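HydG protein (Carboxydothermus hydrogenoformans, PDB 4RTB) is a radical S-adenosylmethionine enzyme that matures [FeFe]-hydrogenase, apparently by making the carbon monoxide and cyanide ligands of its active-site iron. Local coordinates at residues A140-M144 / G145-I149; F417-P420 / D421-S425; V427-L430 / Y431-D435. All coordinates share one frame; numbering follows the deposited sequence.

Contact 1: A140-M144 / G145-I149; sequences AIREM and GHTRI
Arg142 reaches forward along Thr147, two side chains lying side by side and pointing the same way: the Thr147 methyl CG2 sits over the centre of one guanidinium face, 3.6 Å from Arg142 CZ. With CG anti to the backbone N (chi1 -178°), the arginine chain leaves the helix toward the residues after it, and Arg142 CD passes 3.1 Å from His146 O. The charged end is spent beyond the turn, where Arg142 NH2 forms salt bridges with Glu432 and Asp177. With a leucine in place of Arg142, the carboxylates of Glu432 and Asp177 would probably lose their shared positive partner, and Thr147 CG2 the flat group it covers.

The backbone closes helix 131-144 in a Schellman motif. Gly145 N donates to Arg142 O at 2.9 Å, standing above the carbonyl plane, and His146 N gives a weak bond to Ile141 O (3.5 Å). Gly145 has a positive phi of 123°, where a CB would be jammed against Met144 O; the turn therefore calls for glycine.

The other polar groups are satisfied outside: His146 NE2 hydrogen-bonds Ala346 O, and Thr147 OG1 meets Phe391 O. On the apolar side, Ile141 CG2 lies 3.6 Å from His146 CB and 4.2 Å from Ile149 CG1. Met144 SD approaches the edge of the His146 ring, 4.1 Å from His146 CD2, nearly in its plane.

The turn completes a right-handed beta-alpha-beta crossover of the radical SAM barrel, from strand 95-105 through helix 131-144 into the parallel neighbour 148-153. Ile141 and His146 rest on Ala100 of strand 95-105, Ile149 packs on Leu102 of the same strand, and Leu375 of helix 375-384 covers Met144 and His146.

Contact 2: F417-P420 / D421-S425; sequences FCTP and DALFS
Thr419 overlaps Leu423 one helical turn on: its methyl CG2 crosses the branch of the leucine at an angle, 3.6 Å from Leu423 CG and 3.9 Å from Leu423 CD1. The threonine torsion explains which branch does the touching, because OG1 stays beside the backbone N (chi1 -48°), which leaves CG2 anti to that N and directed along the helix. Leu423 turns its CG away from its own carbonyl carbon and back toward the start of the helix, so that Leu423 CD1 also comes to 3.8 Å from Pro420 CA.

Two backbone bonds fix the spacing of these side chains. Leu423 N donates to Thr419 O at 2.9 Å in an almost straight bond (174°), and Phe424 N donates to Pro420 O over the same length. Both join residues four apart, the evidence that the chain is already regular alpha-helix here. Pro420 suits the opening turn, since its ring nitrogen carries no hydrogen and needs no acceptor. Its carbonyl O also lies obliquely near the Phe424 ring.

Farther along, Ser425 OG turns back on the preceding turn and donates to Ala422 O at 2.6 Å, giving that carbonyl a side-chain partner; the same hydroxyl has a weak hydrogen bond with Phe391 N. Cys418, just ahead of the helix, belongs with Cys392 to a CX2CX22C pattern that in HydG relatives holds an auxiliary iron-sulfur cluster.

Helix 419-432 thus starts wedged between two layers. Ala422 and Ser425 face strand 388-390 of the barrel sheet, at Leu388 and Ser390, whereas Pro420 and Phe424 pack against helix 459-468 through Ile461, with Phe424 reaching on to Ile465 and Ile468.

Contact 3: V427-L430 / Y431-D435; sequences VEYL and YEIRD
Apolar contact is led by Ile433, which folds back over Tyr429 and Leu430. Its CG2 stands above one face of the phenol ring, shifted toward the rim, in a CH-pi contact 4.2 Å from the Tyr429 ring centroid and 23° off the ring normal. The delta methyl follows another path: Ile433 CD1 is 3.9 Å from Tyr429 CE1 and 4.1 Å from Leu430 CD2, bridging the two. This split depends on chi1 of 59°, which places CG1 between the backbone N and the carbonyl carbon and leaves CG2 for the ring.

Among backbone bonds, Tyr431 N to Val427 O is regular and nearly straight, and Glu432 N to Glu428 O continues the helix. The pattern then breaks: Ile433 N is shared between Tyr429 O, weakly, and Leu430 O at 3.2 Å, as the chain leaves helical angles at Ile433.

Charged groups gather on the surface. Arg434 lays a guanidinium face against Tyr431 CE1, and Arg434 NE pairs with Asp435 OD1 at 3.3 Å. Two carboxylates one turn apart, Glu428 and Glu432, bring their OE2 atoms within 3.4 Å of each other with planes 69° apart.

Such a pair would be costly alone, but Glu428 OE2 is bridged to Arg179 and Glu432 OE2 to Arg142. These arginines are likely to offset the mutual repulsion and keep both acids ionised, making the end of helix 419-432 an acidic patch answered by the barrel side.

In the fold
Contacts 2 and 3 follow one another on helix 419-432, their centres 16 Å apart, and contact 3 is the one that meets contact 1. There the centres are 12 Å apart, and the join is both polar and apolar: Arg142 NH2 bonds Glu432 OE2 at 2.6 Å, while the Tyr429 ring packs against the turn, with Tyr429 CD2 3.8 Å from Gly145 CA. Contact 2 stays clear of contact 1, about 6 Å between nearest atoms. The last turn of helix 419-432 is thereby clamped to the end of helix 131-144 of the radical SAM barrel. Only contact 1 leads toward the cofactor: the Ile149 side chain is about 13 Å from bound S-adenosylmethionine, on the strand that carries the S-adenosylmethionine-binding Met153.

Contact 1: A140-M144 / G145-I149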
loop_
_atom_site.group_PDB
_atom_site.type_symbol
_atom_site.label_atom_id
_atom_site.label_comp_id
_atom_site.label_asym_id
_atom_site.label_seq_id
_atom_site.Cartn_x
_atom_site.Cartn_y
_atom_site.Cartn_z
ATOM N N ALA A 140 21.886 1.753 -3.569
ATOM C CA ALA A 140 21.515 3.115 -3.946
ATOM C C ALA A 140 20.292 3.584 -3.168
ATOM O O ALA A 140 20.220 4.735 -2.733
ATOM C CB ALA A 140 21.257 3.198 -5.443
ATOM N N ILE A 141 19.334 2.681 -3.001
ATOM C CA ILE A 141 18.138 2.947 -2.212
ATOM C C ILE A 141 18.485 3.127 -0.732
ATOM O O ILE A 141 17.900 3.965 -0.046
ATOM C CB ILE A 141 17.107 1.808 -2.379
ATOM C CG1 ILE A 141 16.539 1.816 -3.799
ATOM C CG2 ILE A 141 15.982 1.928 -1.372
ATOM C CD1 ILE A 141 15.442 0.799 -4.024
ATOM N N ARG A 142 19.448 2.350 -0.245
ATOM C CA ARG A 142 19.848 2.439 1.159
ATOM C C ARG A 142 20.587 3.741 1.466
ATOM O O ARG A 142 20.377 4.346 2.520
ATOM C CB ARG A 142 20.725 1.248 1.547
ATOM C CG ARG A 142 21.138 1.252 3.009
ATOM C CD ARG A 142 19.915 1.242 3.906
ATOM N NE ARG A 142 20.252 1.283 5.325
ATOM C CZ ARG A 142 20.201 2.379 6.073
ATOM N NH1 ARG A 142 19.825 3.532 5.536
ATOM N NH2 ARG A 142 20.524 2.322 7.358
ATOM N N GLU A 143 21.455 4.157 0.546
ATOM C CA GLU A 143 22.203 5.410 0.681
ATOM C C GLU A 143 21.267 6.611 0.816
ATOM O O GLU A 143 21.611 7.622 1.431
ATOM C CB GLU A 143 23.132 5.607 -0.523
ATOM C CG GLU A 143 24.611 5.381 -0.229
ATOM C CD GLU A 143 25.121 4.039 -0.728
ATOM O OE1 GLU A 143 25.168 3.834 -1.960
ATOM O OE2 GLU A 143 25.483 3.189 0.114
ATOM N N MET A 144 20.086 6.481 0.223
ATOM C CA MET A 144 19.049 7.501 0.269
ATOM C C MET A 144 18.558 7.721 1.695
ATOM O O MET A 144 18.200 8.836 2.080
ATOM C CB MET A 144 17.889 7.083 -0.635
ATOM C CG MET A 144 17.082 8.207 -1.236
ATOM S SD MET A 144 16.155 7.577 -2.649
ATOM C CE MET A 144 17.491 6.955 -3.670
ATOM N N GLY A 145 18.553 6.645 2.475
ATOM C CA GLY A 145 18.050 6.680 3.836
ATOM C C GLY A 145 16.945 5.659 4.020
ATOM O O GLY A 145 16.556 5.340 5.146
ATOM N N HIS A 146 16.436 5.153 2.899
ATOM C CA HIS A 146 15.417 4.107 2.899
ATOM C C HIS A 146 15.939 2.825 3.531
ATOM O O HIS A 146 17.112 2.489 3.380
ATOM C CB HIS A 146 14.950 3.811 1.473
ATOM C CG HIS A 146 13.838 4.689 0.993
ATOM N ND1 HIS A 146 12.560 4.612 1.505
ATOM C CD2 HIS A 146 13.803 5.641 0.033
ATOM C CE1 HIS A 146 11.789 5.493 0.889
ATOM N NE2 HIS A 146 12.519 6.128 -0.010
ATOM N N THR A 147 15.067 2.105 4.230
ATOM C CA THR A 147 15.430 0.810 4.797
ATOM C C THR A 147 14.397 -0.249 4.443
ATOM O O THR A 147 14.574 -1.429 4.740
ATOM C CB THR A 147 15.568 0.874 6.325
ATOM O OG1 THR A 147 14.321 1.284 6.901
ATOM C CG2 THR A 147 16.657 1.853 6.723
ATOM N N ARG A 148 13.311 0.183 3.816
ATOM C CA ARG A 148 12.255 -0.732 3.418
ATOM C C ARG A 148 12.128 -0.739 1.898
ATOM O O ARG A 148 12.044 0.316 1.267
ATOM C CB ARG A 148 10.931 -0.341 4.074
ATOM C CG ARG A 148 10.947 -0.368 5.600
ATOM C CD ARG A 148 9.554 -0.083 6.125
ATOM N NE ARG A 148 8.585 -0.853 5.355
ATOM C CZ ARG A 148 7.359 -1.163 5.763
ATOM N NH1 ARG A 148 6.928 -0.772 6.955
ATOM N NH2 ARG A 148 6.567 -1.875 4.974
ATOM N N ILE A 149 12.128 -1.934 1.315
ATOM C CA ILE A 149 12.096 -2.082 -0.135
ATOM C C ILE A 149 10.900 -2.934 -0.566
ATOM O O ILE A 149 10.523 -3.876 0.128
ATOM C CB ILE A 149 13.416 -2.707 -0.655
ATOM C CG1 ILE A 149 14.609 -1.830 -0.264
ATOM C CG2 ILE A 149 13.381 -2.901 -2.162
ATOM C CD1 ILE A 149 15.921 -2.257 -0.896
#

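Contact 2: F417-P420 / D421-S425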
loop_
_atom_site.group_PDB
_atom_site.type_symbol
_atom_site.label_atom_id
_atom_site.label_comp_id
_atom_site.label_asym_id
_atom_site.label_seq_id
_atom_site.Cartn_x
_atom_site.Cartn_y
_atom_site.Cartn_z
ATOM N N PHE A 417 0.067 3.174 20.869
ATOM C CA PHE A 417 0.781 4.234 20.167
ATOM C C PHE A 417 2.086 3.717 19.570
ATOM O O PHE A 417 2.308 3.822 18.362
ATOM C CB PHE A 417 1.050 5.403 21.104
ATOM N N CYS A 418 2.935 3.162 20.434
ATOM C CA CYS A 418 4.240 2.605 20.060
ATOM C C CYS A 418 5.055 3.530 19.155
ATOM O O CYS A 418 5.610 3.105 18.139
ATOM C CB CYS A 418 4.069 1.243 19.387
ATOM S SG CYS A 418 5.244 0.006 19.984
ATOM N N THR A 419 5.116 4.797 19.546
ATOM C CA THR A 419 5.920 5.806 18.864
ATOM C C THR A 419 7.457 5.615 18.919
ATOM O O THR A 419 8.122 5.889 17.922
ATOM C CB THR A 419 5.581 7.210 19.414
ATOM O OG1 THR A 419 4.157 7.368 19.460
ATOM C CG2 THR A 419 6.174 8.299 18.538
ATOM N N PRO A 420 8.026 5.160 20.065
ATOM C CA PRO A 420 9.484 5.003 20.198
ATOM C C PRO A 420 10.238 4.408 19.005
ATOM O O PRO A 420 11.249 4.983 18.592
ATOM C CB PRO A 420 9.620 4.060 21.410
ATOM C CG PRO A 420 8.215 3.646 21.768
ATOM C CD PRO A 420 7.377 4.783 21.329
ATOM N N ASP A 421 9.773 3.281 18.475
ATOM C CA ASP A 421 10.476 2.636 17.373
ATOM C C ASP A 421 10.550 3.567 16.163
ATOM O O ASP A 421 11.607 3.712 15.546
ATOM C CB ASP A 421 9.801 1.317 16.995
ATOM C CG ASP A 421 10.755 0.349 16.314
ATOM O OD1 ASP A 421 11.926 0.264 16.746
ATOM O OD2 ASP A 421 10.336 -0.328 15.350
ATOM N N ALA A 422 9.428 4.208 15.845
ATOM C CA ALA A 422 9.365 5.162 14.741
ATOM C C ALA A 422 10.280 6.360 14.993
ATOM O O ALA A 422 11.014 6.802 14.097
ATOM C CB ALA A 422 7.935 5.625 14.526
ATOM N N LEU A 423 10.217 6.880 16.216
ATOM C CA LEU A 423 11.098 7.948 16.662
ATOM C C LEU A 423 12.542 7.628 16.343
ATOM O O LEU A 423 13.229 8.422 15.714
ATOM C CB LEU A 423 10.953 8.181 18.166
ATOM C CG LEU A 423 9.720 8.932 18.662
ATOM C CD1 LEU A 423 9.634 8.839 20.176
ATOM C CD2 LEU A 423 9.767 10.381 18.212
ATOM N N PHE A 424 12.993 6.452 16.767
ATOM C CA PHE A 424 14.397 6.100 16.608
ATOM C C PHE A 424 14.766 5.740 15.177
ATOM O O PHE A 424 15.914 5.925 14.775
ATOM C CB PHE A 424 14.766 4.964 17.556
ATOM C CG PHE A 424 14.986 5.424 18.961
ATOM C CD1 PHE A 424 16.118 6.152 19.286
ATOM C CD2 PHE A 424 14.054 5.164 19.950
ATOM C CE1 PHE A 424 16.326 6.594 20.575
ATOM C CE2 PHE A 424 14.255 5.605 21.242
ATOM C CZ PHE A 424 15.394 6.324 21.553
ATOM N N SER A 425 13.810 5.235 14.405
ATOM C CA SER A 425 14.070 5.007 12.989
ATOM C C SER A 425 14.348 6.353 12.323
ATOM O O SER A 425 15.301 6.497 11.544
ATOM C CB SER A 425 12.898 4.291 12.312
ATOM O OG SER A 425 11.734 5.096 12.297
#

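Contact 3: V427-L430 / Y431-D435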
loop_
_atom_site.group_PDB
_atom_site.type_symbol
_atom_site.label_atom_id
_atom_site.label_comp_id
_atom_site.label_asym_id
_atom_site.label_seq_id
_atom_site.Cartn_x
_atom_site.Cartn_y
_atom_site.Cartn_z
ATOM N N VAL A 427 15.365 9.001 13.892
ATOM C CA VAL A 427 16.627 9.454 14.466
ATOM C C VAL A 427 17.778 8.932 13.617
ATOM O O VAL A 427 18.664 9.692 13.224
ATOM C CB VAL A 427 16.806 8.986 15.932
ATOM C CG1 VAL A 427 18.232 9.229 16.400
ATOM C CG2 VAL A 427 15.826 9.692 16.854
ATOM N N GLU A 428 17.744 7.636 13.320
ATOM C CA GLU A 428 18.777 7.004 12.506
ATOM C C GLU A 428 18.855 7.627 11.120
ATOM O O GLU A 428 19.949 7.845 10.588
ATOM C CB GLU A 428 18.531 5.502 12.383
ATOM C CG GLU A 428 19.560 4.792 11.521
ATOM C CD GLU A 428 19.686 3.326 11.860
ATOM O OE1 GLU A 428 18.899 2.844 12.699
ATOM O OE2 GLU A 428 20.574 2.657 11.293
ATOM N N TYR A 429 17.693 7.911 10.539
ATOM C CA TYR A 429 17.663 8.606 9.260
ATOM C C TYR A 429 18.391 9.941 9.350
ATOM O O TYR A 429 19.250 10.243 8.521
ATOM C CB TYR A 429 16.229 8.841 8.786
ATOM C CG TYR A 429 16.165 9.688 7.536
ATOM C CD1 TYR A 429 15.907 11.051 7.607
ATOM C CD2 TYR A 429 16.390 9.130 6.285
ATOM C CE1 TYR A 429 15.860 11.831 6.467
ATOM C CE2 TYR A 429 16.345 9.900 5.140
ATOM C CZ TYR A 429 16.079 11.250 5.237
ATOM O OH TYR A 429 16.031 12.022 4.098
ATOM N N LEU A 430 18.037 10.735 10.358
ATOM C CA LEU A 430 18.620 12.061 10.536
ATOM C C LEU A 430 20.128 11.990 10.705
ATOM O O LEU A 430 20.866 12.791 10.129
ATOM C CB LEU A 430 18.000 12.767 11.741
ATOM C CG LEU A 430 16.554 13.240 11.598
ATOM C CD1 LEU A 430 16.095 13.853 12.902
ATOM C CD2 LEU A 430 16.422 14.233 10.455
ATOM N N TYR A 431 20.580 11.030 11.502
ATOM C CA TYR A 431 22.005 10.829 11.702
ATOM C C TYR A 431 22.682 10.434 10.390
ATOM O O TYR A 431 23.823 10.818 10.137
ATOM C CB TYR A 431 22.246 9.774 12.781
ATOM C CG TYR A 431 23.655 9.233 12.806
ATOM C CD1 TYR A 431 24.739 10.067 13.048
ATOM C CD2 TYR A 431 23.901 7.883 12.594
ATOM C CE1 TYR A 431 26.029 9.573 13.069
ATOM C CE2 TYR A 431 25.185 7.379 12.615
ATOM C CZ TYR A 431 26.246 8.228 12.853
ATOM O OH TYR A 431 27.527 7.726 12.873
ATOM N N GLU A 432 21.975 9.688 9.547
ATOM C CA GLU A 432 22.542 9.269 8.268
ATOM C C GLU A 432 22.673 10.424 7.271
ATOM O O GLU A 432 23.498 10.375 6.360
ATOM C CB GLU A 432 21.704 8.140 7.661
ATOM C CG GLU A 432 22.049 6.763 8.215
ATOM C CD GLU A 432 20.958 5.736 7.974
ATOM O OE1 GLU A 432 19.974 6.057 7.274
ATOM O OE2 GLU A 432 21.083 4.607 8.496
ATOM N N ILE A 433 21.871 11.469 7.451
ATOM C CA ILE A 433 21.873 12.597 6.523
ATOM C C ILE A 433 22.425 13.875 7.151
ATOM O O ILE A 433 22.199 14.971 6.638
ATOM C CB ILE A 433 20.458 12.889 6.002
ATOM C CG1 ILE A 433 19.528 13.199 7.177
ATOM C CG2 ILE A 433 19.932 11.709 5.200
ATOM C CD1 ILE A 433 18.682 14.429 6.986
ATOM N N ARG A 434 23.150 13.730 8.256
ATOM C CA ARG A 434 23.692 14.880 8.974
ATOM C C ARG A 434 24.669 15.680 8.114
ATOM O O ARG A 434 24.792 16.894 8.270
ATOM C CB ARG A 434 24.386 14.427 10.261
ATOM C CG ARG A 434 25.535 13.463 10.024
ATOM C CD ARG A 434 26.305 13.160 11.296
ATOM N NE ARG A 434 27.421 12.255 11.030
ATOM C CZ ARG A 434 28.320 11.886 11.936
ATOM N NH1 ARG A 434 28.242 12.344 13.178
ATOM N NH2 ARG A 434 29.300 11.058 11.597
ATOM N N ASP A 435 25.355 14.997 7.204
ATOM C CA ASP A 435 26.340 15.645 6.346
ATOM C C ASP A 435 25.748 16.013 4.991
ATOM O O ASP A 435 26.139 17.011 4.388
ATOM C CB ASP A 435 27.562 14.744 6.158
ATOM C CG ASP A 435 28.410 14.641 7.413
ATOM O OD1 ASP A 435 28.209 13.688 8.195
ATOM O OD2 ASP A 435 29.277 15.516 7.617
#